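Local coordinates for protein aromatic-amino-acid aminotransferase (Burkholderia pseudomallei, PDB 4F4E) that probably catalyses pyridoxal 5'-phosphate-dependent transamination of aromatic amino acids such as tyrosine, with 2-oxoglutarate as amino acceptor, working as a homodimer, at residues A[235-247]-A[330-342]. Numbering follows the deposited sequence.
Sequences IAYQGFGESIEAD and WVQELGEMRDRIR
The loop at 235-247 comes closest to helix 324-354 where the CA atoms of Phe240 and Arg338 lie 4.8 Å apart, at the last residue of a type II beta turn that runs from Tyr237 to Phe240. Arg338 carries the polar centre. Its chain bends at chi3 (61°), which swings the guanidinium along the loop backbone: Arg338 NH1 donates to Gly239 O at 2.8 Å, nearly straight at 168°, with the acceptor at the guanidinium edge. Glu242 O lies over one face of the guanidinium, 3.2 Å from Arg338 NE but at a poor angle, and is not a hydrogen bond, while Gly335 CA covers the opposite face.

One turn on, Arg342 stretches out from CG to NE and uses NH2 twice, donating to Gly241 O (2.9 Å) in the carbonyl plane on a lone pair, and weakly to Glu242 OE1 within a salt bridge. Water 2 joins Arg342 NE to Gly241 O, and water 1 links Phe240 O with Arg338 O.

The apolar half is built around Phe240. Leu334 CD1 stands over one face of the Phe240 ring, 3.8 Å from its centroid and 22° off the normal, a CH-pi contact; Met337 CE meets the edge. Ile244 CD1 sits likewise over the six-membered ring of Trp330, touching Val331 CG2 at 3.8 Å.

Asp247 holds the loop's own shape: OD2 accepts from Gly239 N and Gly241 N, and OD1 from Glu242 N at 2.7 Å. Because Tyr237 OH bonds O3 of the cofactor-lysine adduct at position 269, the loop ties helix 324-354 to the active site. The arginines grip the loop mainly through its carbonyls, while Phe240 and Ile244 supply the apolar packing; the three backbone N-H donors, and more distantly the arginine charges, would be expected to favour a carboxylate at Asp247.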
ATOM      1  N   ILE A 235     -17.924  -1.621  -3.288  1.00  7.98           N
ATOM      2  CA  ILE A 235     -18.731  -0.527  -2.703  1.00  8.07           C
ATOM      3  C   ILE A 235     -17.834   0.678  -2.393  1.00  8.23           C
ATOM      4  O   ILE A 235     -17.268   0.833  -1.305  1.00  8.27           O
ATOM      5  CB  ILE A 235     -19.584  -1.012  -1.506  1.00  7.92           C
ATOM      6  CG1 ILE A 235     -20.578   0.071  -1.039  1.00  7.99           C
ATOM      7  CG2 ILE A 235     -18.701  -1.591  -0.370  1.00  7.75           C
ATOM      8  CD1 ILE A 235     -21.645  -0.453  -0.033  1.00  7.93           C
ATOM      9  N   ALA A 236     -17.666   1.515  -3.413  1.00  8.53           N
ATOM     10  CA  ALA A 236     -16.790   2.666  -3.349  1.00  8.51           C
ATOM     11  C   ALA A 236     -17.555   3.972  -3.076  1.00  9.11           C
ATOM     12  O   ALA A 236     -16.937   4.999  -2.871  1.00  8.84           O
ATOM     13  CB  ALA A 236     -16.003   2.781  -4.640  1.00  8.26           C
ATOM     14  N   TYR A 237     -18.897   3.918  -3.108  1.00  9.13           N
ATOM     15  CA  TYR A 237     -19.716   5.123  -3.015  1.00  9.59           C
ATOM     16  C   TYR A 237     -20.862   5.014  -2.005  1.00  9.61           C
ATOM     17  O   TYR A 237     -21.923   5.559  -2.219  1.00 10.05           O
ATOM     18  CB  TYR A 237     -20.274   5.500  -4.405  1.00  9.47           C
ATOM     19  CG  TYR A 237     -19.204   5.740  -5.421  1.00  9.53           C
ATOM     20  CD1 TYR A 237     -18.578   6.988  -5.533  1.00  9.86           C
ATOM     21  CD2 TYR A 237     -18.841   4.733  -6.333  1.00  9.63           C
ATOM     22  CE1 TYR A 237     -17.594   7.187  -6.483  1.00  9.61           C
ATOM     23  CE2 TYR A 237     -17.839   4.926  -7.241  1.00  9.86           C
ATOM     24  CZ  TYR A 237     -17.236   6.162  -7.333  1.00  9.69           C
ATOM     25  OH  TYR A 237     -16.246   6.363  -8.253  1.00  9.62           O
ATOM     26  N   GLN A 238     -20.630   4.340  -0.876  1.00 10.10           N
ATOM     27  CA  GLN A 238     -21.656   4.196   0.131  1.00 10.21           C
ATOM     28  C   GLN A 238     -21.982   5.576   0.673  1.00 10.60           C
ATOM     29  O   GLN A 238     -21.137   6.216   1.266  1.00 10.54           O
ATOM     30  CB  GLN A 238     -21.225   3.279   1.281  1.00 10.32           C
ATOM     31  CG  GLN A 238     -22.357   2.996   2.258  1.00 10.60           C
ATOM     32  CD  GLN A 238     -21.966   2.016   3.355  1.00 10.93           C
ATOM     33  OE1 GLN A 238     -20.784   1.592   3.459  1.00 11.46           O
ATOM     34  NE2 GLN A 238     -22.919   1.664   4.169  1.00 10.94           N
ATOM     35  N   GLY A 239     -23.215   6.008   0.448  1.00 11.31           N
ATOM     36  CA  GLY A 239     -23.674   7.349   0.827  1.00 11.70           C
ATOM     37  C   GLY A 239     -23.963   8.287  -0.326  1.00 11.69           C
ATOM     38  O   GLY A 239     -24.587   9.334  -0.121  1.00 12.84           O
ATOM     39  N   PHE A 240     -23.507   7.946  -1.532  1.00 11.03           N
ATOM     40  CA  PHE A 240     -23.763   8.828  -2.690  1.00 11.41           C
ATOM     41  C   PHE A 240     -25.049   8.519  -3.472  1.00 11.85           C
ATOM     42  O   PHE A 240     -25.388   9.258  -4.423  1.00 11.45           O
ATOM     43  CB  PHE A 240     -22.575   8.837  -3.644  1.00 11.40           C
ATOM     44  CG  PHE A 240     -21.390   9.577  -3.106  1.00 11.31           C
ATOM     45  CD1 PHE A 240     -21.308  10.942  -3.237  1.00 11.51           C
ATOM     46  CD2 PHE A 240     -20.385   8.915  -2.440  1.00 11.16           C
ATOM     47  CE1 PHE A 240     -20.199  11.643  -2.750  1.00 11.48           C
ATOM     48  CE2 PHE A 240     -19.293   9.599  -1.975  1.00 11.43           C
ATOM     49  CZ  PHE A 240     -19.209  10.964  -2.117  1.00 11.68           C
ATOM     50  N   GLY A 241     -25.685   7.400  -3.167  1.00 11.68           N
ATOM     51  CA  GLY A 241     -26.826   6.940  -3.952  1.00 12.40           C
ATOM     52  C   GLY A 241     -28.127   7.378  -3.299  1.00 13.37           C
ATOM     53  O   GLY A 241     -28.741   8.381  -3.690  1.00 13.78           O
ATOM     54  N   GLU A 242     -28.554   6.639  -2.294  1.00 14.30           N
ATOM     55  CA  GLU A 242     -29.753   7.032  -1.558  1.00 15.29           C
ATOM     56  C   GLU A 242     -29.454   7.475  -0.127  1.00 14.80           C
ATOM     57  O   GLU A 242     -29.938   8.523   0.346  1.00 14.50           O
ATOM     58  CB  GLU A 242     -30.748   5.876  -1.552  1.00 17.32           C
ATOM     59  CG  GLU A 242     -32.005   6.147  -0.739  1.00 19.68           C
ATOM     60  CD  GLU A 242     -32.880   7.246  -1.341  1.00 22.47           C
ATOM     61  OE1 GLU A 242     -32.778   7.583  -2.570  1.00 23.80           O
ATOM     62  OE2 GLU A 242     -33.722   7.765  -0.567  1.00 26.10           O
ATOM     63  N   SER A 243     -28.732   6.640   0.597  1.00 14.38           N
ATOM     64  CA  SER A 243     -28.350   6.925   1.971  1.00 14.26           C
ATOM     65  C   SER A 243     -27.245   5.969   2.335  1.00 13.90           C
ATOM     66  O   SER A 243     -27.039   4.977   1.661  1.00 13.29           O
ATOM     67  CB  SER A 243     -29.523   6.719   2.934  1.00 14.67           C
ATOM     68  OG  SER A 243     -29.944   5.346   2.936  1.00 14.27           O
ATOM     69  N   ILE A 244     -26.560   6.234   3.438  1.00 13.99           N
ATOM     70  CA  ILE A 244     -25.501   5.311   3.876  1.00 14.37           C
ATOM     71  C   ILE A 244     -26.005   3.891   4.042  1.00 15.15           C
ATOM     72  O   ILE A 244     -25.406   2.961   3.489  1.00 14.77           O
ATOM     73  CB  ILE A 244     -24.801   5.822   5.139  1.00 14.58           C
ATOM     74  CG1 ILE A 244     -23.956   7.046   4.790  1.00 14.76           C
ATOM     75  CG2 ILE A 244     -23.919   4.760   5.778  1.00 14.78           C
ATOM     76  CD1 ILE A 244     -23.719   7.990   5.960  1.00 15.58           C
ATOM     77  N   GLU A 245     -27.122   3.729   4.750  1.00 16.44           N
ATOM     78  CA  GLU A 245     -27.699   2.424   4.985  1.00 17.56           C
ATOM     79  C   GLU A 245     -28.280   1.789   3.702  1.00 15.65           C
ATOM     80  O   GLU A 245     -28.004   0.632   3.421  1.00 14.59           O
ATOM     81  CB  GLU A 245     -28.752   2.469   6.125  1.00 21.40           C
ATOM     82  CG  GLU A 245     -28.132   2.759   7.504  1.00 25.02           C
ATOM     83  CD  GLU A 245     -27.181   1.635   8.011  1.00 28.75           C
ATOM     84  OE1 GLU A 245     -27.709   0.523   8.317  1.00 31.88           O
ATOM     85  OE2 GLU A 245     -25.921   1.867   8.118  1.00 30.68           O
ATOM     86  N   ALA A 246     -29.036   2.544   2.907  1.00 14.99           N
ATOM     87  CA  ALA A 246     -29.682   1.984   1.725  1.00 14.68           C
ATOM     88  C   ALA A 246     -28.631   1.562   0.696  1.00 13.70           C
ATOM     89  O   ALA A 246     -28.822   0.583  -0.050  1.00 13.67           O
ATOM     90  CB  ALA A 246     -30.661   2.982   1.076  1.00 14.75           C
ATOM     91  N   ASP A 247     -27.531   2.297   0.639  1.00 12.75           N
ATOM     92  CA  ASP A 247     -26.507   2.018  -0.378  1.00 12.39           C
ATOM     93  C   ASP A 247     -25.791   0.711  -0.111  1.00 11.80           C
ATOM     94  O   ASP A 247     -25.102   0.190  -1.019  1.00 11.69           O
ATOM     95  CB  ASP A 247     -25.493   3.163  -0.456  1.00 11.99           C
ATOM     96  CG  ASP A 247     -26.058   4.433  -1.113  1.00 12.50           C
ATOM     97  OD1 ASP A 247     -27.243   4.379  -1.569  1.00 12.92           O
ATOM     98  OD2 ASP A 247     -25.315   5.457  -1.209  1.00 11.72           O
ATOM     99  N   TRP A 330     -20.028  13.983   9.668  1.00 11.91           N
ATOM    100  CA  TRP A 330     -19.753  13.239   8.437  1.00 11.29           C
ATOM    101  C   TRP A 330     -21.038  12.914   7.663  1.00 11.26           C
ATOM    102  O   TRP A 330     -21.130  13.167   6.448  1.00 10.99           O
ATOM    103  CB  TRP A 330     -18.993  11.989   8.810  1.00 10.85           C
ATOM    104  CG  TRP A 330     -18.856  11.073   7.654  1.00 10.59           C
ATOM    105  CD1 TRP A 330     -18.262  11.342   6.426  1.00 10.07           C
ATOM    106  CD2 TRP A 330     -19.352   9.726   7.580  1.00 10.40           C
ATOM    107  NE1 TRP A 330     -18.371  10.247   5.614  1.00 10.34           N
ATOM    108  CE2 TRP A 330     -19.011   9.236   6.257  1.00 10.03           C
ATOM    109  CE3 TRP A 330     -20.022   8.866   8.474  1.00 10.73           C
ATOM    110  CZ2 TRP A 330     -19.318   7.926   5.837  1.00 10.00           C
ATOM    111  CZ3 TRP A 330     -20.337   7.559   8.034  1.00 10.45           C
ATOM    112  CH2 TRP A 330     -19.997   7.106   6.744  1.00 10.07           C
ATOM    113  N   VAL A 331     -22.041  12.400   8.372  1.00 11.61           N
ATOM    114  CA  VAL A 331     -23.337  11.951   7.752  1.00 11.80           C
ATOM    115  C   VAL A 331     -23.981  13.158   7.078  1.00 12.47           C
ATOM    116  O   VAL A 331     -24.446  13.094   5.910  1.00 12.25           O
ATOM    117  CB  VAL A 331     -24.282  11.289   8.796  1.00 12.07           C
ATOM    118  CG1 VAL A 331     -25.678  11.132   8.239  1.00 12.24           C
ATOM    119  CG2 VAL A 331     -23.731   9.931   9.194  1.00 11.63           C
ATOM    120  N   GLN A 332     -23.938  14.287   7.772  1.00 13.37           N
ATOM    121  CA  GLN A 332     -24.540  15.487   7.247  1.00 15.08           C
ATOM    122  C   GLN A 332     -23.848  15.964   5.993  1.00 14.09           C
ATOM    123  O   GLN A 332     -24.496  16.260   4.981  1.00 13.66           O
ATOM    124  CB  GLN A 332     -24.537  16.588   8.308  1.00 17.60           C
ATOM    125  CG  GLN A 332     -25.177  17.897   7.857  1.00 20.96           C
ATOM    126  CD  GLN A 332     -25.336  18.850   9.023  1.00 23.46           C
ATOM    127  OE1 GLN A 332     -26.454  19.149   9.460  1.00 33.50           O
ATOM    128  NE2 GLN A 332     -24.230  19.299   9.560  1.00 25.85           N
ATOM    129  N   GLU A 333     -22.522  16.023   6.048  1.00 12.90           N
ATOM    130  CA  GLU A 333     -21.754  16.517   4.931  1.00 12.52           C
ATOM    131  C   GLU A 333     -21.809  15.588   3.697  1.00 11.44           C
ATOM    132  O   GLU A 333     -21.926  16.066   2.574  1.00 11.34           O
ATOM    133  CB  GLU A 333     -20.303  16.866   5.330  1.00 12.44           C
ATOM    134  CG  GLU A 333     -19.606  17.632   4.223  1.00 13.15           C
ATOM    135  CD  GLU A 333     -18.315  18.332   4.625  1.00 14.29           C
ATOM    136  OE1 GLU A 333     -17.750  18.993   3.712  1.00 16.07           O
ATOM    137  OE2 GLU A 333     -17.848  18.215   5.780  1.00 14.61           O
ATOM    138  N   LEU A 334     -21.750  14.278   3.917  1.00 11.01           N
ATOM    139  CA  LEU A 334     -21.830  13.346   2.831  1.00 10.73           C
ATOM    140  C   LEU A 334     -23.224  13.457   2.184  1.00 10.95           C
ATOM    141  O   LEU A 334     -23.390  13.370   0.955  1.00 10.59           O
ATOM    142  CB  LEU A 334     -21.597  11.951   3.380  1.00 10.82           C
ATOM    143  CG  LEU A 334     -21.653  10.835   2.338  1.00 10.43           C
ATOM    144  CD1 LEU A 334     -20.758  11.099   1.122  1.00 10.16           C
ATOM    145  CD2 LEU A 334     -21.303   9.566   3.067  1.00 10.72           C
ATOM    146  N   GLY A 335     -24.226  13.721   3.013  1.00 11.50           N
ATOM    147  CA  GLY A 335     -25.579  13.949   2.501  1.00 11.88           C
ATOM    148  C   GLY A 335     -25.697  15.199   1.646  1.00 12.46           C
ATOM    149  O   GLY A 335     -26.420  15.213   0.643  1.00 11.97           O
ATOM    150  N   GLU A 336     -24.972  16.251   2.039  1.00 13.20           N
ATOM    151  CA  GLU A 336     -24.931  17.501   1.249  1.00 14.14           C
ATOM    152  C   GLU A 336     -24.254  17.235  -0.118  1.00 13.44           C
ATOM    153  O   GLU A 336     -24.703  17.743  -1.141  1.00 12.96           O
ATOM    154  CB  GLU A 336     -24.207  18.601   2.024  1.00 15.18           C
ATOM    155  CG  GLU A 336     -24.985  19.027   3.254  1.00 17.03           C
ATOM    156  CD  GLU A 336     -24.177  19.891   4.186  1.00 18.88           C
ATOM    157  OE1 GLU A 336     -22.938  19.979   4.010  1.00 20.59           O
ATOM    158  OE2 GLU A 336     -24.757  20.436   5.137  1.00 21.27           O
ATOM    159  N   MET A 337     -23.233  16.404  -0.124  1.00 13.19           N
ATOM    160  CA  MET A 337     -22.578  16.030  -1.367  1.00 13.30           C
ATOM    161  C   MET A 337     -23.499  15.182  -2.273  1.00 13.40           C
ATOM    162  O   MET A 337     -23.637  15.482  -3.479  1.00 13.61           O
ATOM    163  CB  MET A 337     -21.249  15.326  -1.082  1.00 14.16           C
ATOM    164  CG  MET A 337     -20.267  16.200  -0.330  1.00 14.97           C
ATOM    165  SD  MET A 337     -18.939  15.243   0.401  1.00 18.67           S
ATOM    166  CE  MET A 337     -18.106  14.650  -0.999  1.00 14.93           C
ATOM    167  N   ARG A 338     -24.146  14.167  -1.689  1.00 12.61           N
ATOM    168  CA  ARG A 338     -25.179  13.406  -2.389  1.00 13.34           C
ATOM    169  C   ARG A 338     -26.212  14.350  -3.003  1.00 13.26           C
ATOM    170  O   ARG A 338     -26.551  14.250  -4.175  1.00 12.96           O
ATOM    171  CB  ARG A 338     -25.876  12.427  -1.444  1.00 13.87           C
ATOM    172  CG  ARG A 338     -26.960  11.593  -2.086  1.00 15.31           C
ATOM    173  CD  ARG A 338     -27.527  10.575  -1.106  1.00 17.11           C
ATOM    174  NE  ARG A 338     -28.136  11.166   0.084  1.00 19.00           N
ATOM    175  CZ  ARG A 338     -27.641  11.096   1.340  1.00 20.81           C
ATOM    176  NH1 ARG A 338     -26.468  10.497   1.664  1.00 20.38           N
ATOM    177  NH2 ARG A 338     -28.362  11.616   2.309  1.00 20.78           N
ATOM    178  N   ASP A 339     -26.720  15.262  -2.191  1.00 13.28           N
ATOM    179  CA  ASP A 339     -27.809  16.126  -2.641  1.00 14.34           C
ATOM    180  C   ASP A 339     -27.345  17.138  -3.685  1.00 13.64           C
ATOM    181  O   ASP A 339     -28.140  17.523  -4.556  1.00 13.66           O
ATOM    182  CB  ASP A 339     -28.421  16.843  -1.447  1.00 15.11           C
ATOM    183  CG  ASP A 339     -29.289  15.907  -0.544  1.00 16.49           C
ATOM    184  OD1 ASP A 339     -29.688  14.777  -0.898  1.00 16.90           O
ATOM    185  OD2 ASP A 339     -29.592  16.388   0.527  1.00 18.18           O
ATOM    186  N   ARG A 340     -26.096  17.607  -3.603  1.00 12.99           N
ATOM    187  CA  ARG A 340     -25.615  18.570  -4.613  0.50 13.12           C
ATOM    188  C   ARG A 340     -25.532  17.896  -5.969  1.00 12.99           C
ATOM    189  O   ARG A 340     -25.936  18.466  -6.962  1.00 13.46           O
ATOM    190  CB  ARG A 340     -24.272  19.212  -4.284  0.50 12.79           C
ATOM    191  CG  ARG A 340     -24.040  20.431  -5.166  0.50 12.92           C
ATOM    192  CD  ARG A 340     -22.582  20.767  -5.303  0.50 12.74           C
ATOM    193  NE  ARG A 340     -21.858  19.751  -6.046  0.50 12.36           N
ATOM    194  CZ  ARG A 340     -20.543  19.729  -6.141  0.50 12.22           C
ATOM    195  NH1 ARG A 340     -19.817  20.675  -5.518  0.50 11.88           N
ATOM    196  NH2 ARG A 340     -19.962  18.778  -6.849  0.50 11.88           N
ATOM    197  N   ILE A 341     -25.051  16.659  -6.010  1.00 12.30           N
ATOM    198  CA  ILE A 341     -25.026  15.912  -7.260  1.00 11.93           C
ATOM    199  C   ILE A 341     -26.412  15.788  -7.867  1.00 12.24           C
ATOM    200  O   ILE A 341     -26.584  15.963  -9.061  1.00 11.76           O
ATOM    201  CB  ILE A 341     -24.360  14.517  -7.103  1.00 11.38           C
ATOM    202  CG1 ILE A 341     -22.873  14.647  -6.745  1.00 11.44           C
ATOM    203  CG2 ILE A 341     -24.568  13.680  -8.379  1.00 11.20           C
ATOM    204  CD1 ILE A 341     -22.281  13.298  -6.244  1.00 11.19           C
ATOM    205  N   ARG A 342     -27.394  15.456  -7.043  1.00 12.85           N
ATOM    206  CA  ARG A 342     -28.782  15.336  -7.490  1.00 13.94           C
ATOM    207  C   ARG A 342     -29.294  16.674  -8.039  1.00 13.94           C
ATOM    208  O   ARG A 342     -30.041  16.700  -9.019  1.00 14.37           O
ATOM    209  CB  ARG A 342     -29.663  14.910  -6.324  1.00 14.84           C
ATOM    210  CG  ARG A 342     -29.478  13.484  -5.841  1.00 16.51           C
ATOM    211  CD  ARG A 342     -30.457  13.161  -4.725  1.00 19.04           C
ATOM    212  NE  ARG A 342     -30.395  11.763  -4.288  1.00 21.46           N
ATOM    213  CZ  ARG A 342     -31.174  11.247  -3.338  1.00 24.12           C
ATOM    214  NH1 ARG A 342     -32.071  12.005  -2.694  1.00 27.28           N
ATOM    215  NH2 ARG A 342     -31.094   9.965  -3.047  1.00 24.69           N
TER
HETATM  216  O   HOH W   1     -25.897  11.679  -5.531  1.00 16.58           O
HETATM  217  O   HOH W   2     -28.581  10.196  -5.678  1.00 26.51           O